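Local coordinates for protein 3-carboxy-cis,cis-muconate cycloisomerase (Acinetobacter calcoaceticus, PDB 1Q5N) that is a cycloisomerase of the lyase (fumarase/aspartase) superfamily that forms a mostly helical tetramer, at residues A[41-46]-A[218-223]. Sequence-based numbering, arbitrary orientation.
Sequences QAQVGV and AKQLKL
The amide groups of Gln-43 and Gln-220 meet nearly at right angles, their planes 86° apart. Gln-43 NE2 donates a hydrogen bond to Gln-220 OE1 at 3.1 Å, and the acceptor lies close to the plane of the Gln-43 amide. The donor comes from above the carbonyl plane of Gln-220, tilted 42° out of it, and not on a lone pair. The bond is also bent, with an N-H...O angle of 147°. The two amides do not stack; they are joined by one N-H...O bond.

The side chains span a wide gap, for the closest CA atoms, those of Gln-43 and Gln-220, are 10.2 Å apart. Gln-43 reaches across with an extended chain, its CG swung anti to the backbone N. Gln-220 is folded at chi2, and its side chain also touches Ala-36 and Gln-39 of helix 23-43. This is the only pair of residues with atoms within 4.5 Å across the two segments, and only 64 Å² of surface is buried. It lies at the protein surface.

Other side chains also join the two helices. Val-44 packs on Ile-212 and Val-213, and Leu-221 reaches Ala-36. The buried Gln-41 gives its NE2 to the carbonyl of Trp-106. Helix 210-221 closes with a Schellman motif at Lys-222, which has positive phi; Lys-222 N bonds to Lys-219 O and Leu-223 N to Ala-218 O. The contact is thus a single side-chain hydrogen bond at the surface, near the C-terminal ends of two packed helices, in the largely helical fold of the fumarase/aspartase superfamily.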
loop_
_atom_site.group_PDB
_atom_site.type_symbol
_atom_site.label_atom_id
_atom_site.label_comp_id
_atom_site.label_asym_id
_atom_site.label_seq_id
_atom_site.Cartn_x
_atom_site.Cartn_y
_atom_site.Cartn_z
ATOM N N GLN A 41 4.094 -32.757 27.150
ATOM C CA GLN A 41 3.125 -33.042 28.205
ATOM C C GLN A 41 3.430 -34.361 28.938
ATOM O O GLN A 41 3.303 -34.425 30.161
ATOM C CB GLN A 41 1.697 -33.057 27.645
ATOM C CG GLN A 41 1.243 -31.696 27.254
ATOM C CD GLN A 41 -0.118 -31.683 26.575
ATOM O OE1 GLN A 41 -0.537 -32.671 25.963
ATOM N NE2 GLN A 41 -0.810 -30.540 26.661
ATOM N N ALA A 42 3.827 -35.391 28.192
ATOM C CA ALA A 42 4.173 -36.691 28.783
ATOM C C ALA A 42 5.385 -36.485 29.691
ATOM O O ALA A 42 5.441 -36.968 30.808
ATOM C CB ALA A 42 4.502 -37.725 27.680
ATOM N N GLN A 43 6.342 -35.728 29.206
ATOM C CA GLN A 43 7.533 -35.449 29.964
ATOM C C GLN A 43 7.323 -34.718 31.318
ATOM O O GLN A 43 8.192 -34.785 32.194
ATOM C CB GLN A 43 8.490 -34.683 29.052
ATOM C CG GLN A 43 9.557 -33.912 29.742
ATOM C CD GLN A 43 10.413 -33.160 28.760
ATOM O OE1 GLN A 43 11.111 -32.188 29.125
ATOM N NE2 GLN A 43 10.381 -33.605 27.494
ATOM N N VAL A 44 6.210 -34.011 31.503
ATOM C CA VAL A 44 5.976 -33.334 32.783
ATOM C C VAL A 44 4.783 -33.932 33.538
ATOM O O VAL A 44 4.309 -33.365 34.526
ATOM C CB VAL A 44 5.706 -31.816 32.613
ATOM C CG1 VAL A 44 6.917 -31.136 32.032
ATOM C CG2 VAL A 44 4.472 -31.589 31.743
ATOM N N GLY A 45 4.276 -35.059 33.052
ATOM C CA GLY A 45 3.164 -35.681 33.731
ATOM C C GLY A 45 1.757 -35.379 33.253
ATOM O O GLY A 45 0.843 -36.141 33.557
ATOM N N VAL A 46 1.538 -34.308 32.502
ATOM C CA VAL A 46 0.174 -34.011 32.062
ATOM C C VAL A 46 -0.532 -35.124 31.267
ATOM O O VAL A 46 -1.750 -35.216 31.301
ATOM C CB VAL A 46 0.137 -32.686 31.290
ATOM C CG1 VAL A 46 -1.293 -32.368 30.830
ATOM C CG2 VAL A 46 0.693 -31.583 32.191
ATOM N N ALA A 218 8.486 -25.494 24.092
ATOM C CA ALA A 218 9.445 -24.656 23.400
ATOM C C ALA A 218 10.715 -25.473 23.189
ATOM O O ALA A 218 11.234 -25.582 22.076
ATOM C CB ALA A 218 9.742 -23.405 24.236
ATOM N N LYS A 219 11.194 -26.075 24.269
ATOM C CA LYS A 219 12.426 -26.872 24.227
ATOM C C LYS A 219 12.379 -27.999 23.217
ATOM O O LYS A 219 13.318 -28.184 22.464
ATOM C CB LYS A 219 12.699 -27.411 25.608
ATOM C CG LYS A 219 14.075 -27.936 25.822
ATOM C CD LYS A 219 14.347 -27.952 27.326
ATOM C CE LYS A 219 14.258 -26.509 27.892
ATOM N NZ LYS A 219 14.310 -26.473 29.396
ATOM N N GLN A 220 11.283 -28.742 23.171
ATOM C CA GLN A 220 11.146 -29.833 22.204
ATOM C C GLN A 220 11.313 -29.374 20.762
ATOM O O GLN A 220 11.733 -30.136 19.906
ATOM C CB GLN A 220 9.754 -30.480 22.266
ATOM C CG GLN A 220 9.473 -31.420 23.410
ATOM C CD GLN A 220 10.527 -32.493 23.557
ATOM O OE1 GLN A 220 11.136 -32.619 24.625
ATOM N NE2 GLN A 220 10.771 -33.254 22.488
ATOM N N LEU A 221 10.907 -28.141 20.484
ATOM C CA LEU A 221 10.958 -27.625 19.131
ATOM C C LEU A 221 12.174 -26.754 18.931
ATOM O O LEU A 221 12.433 -26.289 17.840
ATOM C CB LEU A 221 9.687 -26.811 18.851
ATOM C CG LEU A 221 8.365 -27.554 18.820
ATOM C CD1 LEU A 221 7.245 -26.549 18.899
ATOM C CD2 LEU A 221 8.264 -28.399 17.547
ATOM N N LYS A 222 12.894 -26.523 20.018
ATOM C CA LYS A 222 14.081 -25.685 19.989
ATOM C C LYS A 222 13.738 -24.248 19.570
ATOM O O LYS A 222 14.450 -23.643 18.775
ATOM C CB LYS A 222 15.135 -26.284 19.040
ATOM C CG LYS A 222 15.746 -27.612 19.527
ATOM C CD LYS A 222 16.424 -28.342 18.364
ATOM C CE LYS A 222 17.220 -29.591 18.819
ATOM N NZ LYS A 222 17.811 -30.346 17.633
ATOM N N LEU A 223 12.645 -23.716 20.110
ATOM C CA LEU A 223 12.215 -22.354 19.835
ATOM C C LEU A 223 12.326 -21.618 21.139
ATOM O O LEU A 223 12.435 -22.249 22.202
ATOM C CB LEU A 223 10.743 -22.325 19.387
ATOM C CG LEU A 223 10.558 -22.884 17.980
ATOM C CD1 LEU A 223 9.079 -23.000 17.616
ATOM C CD2 LEU A 223 11.332 -21.977 17.003
#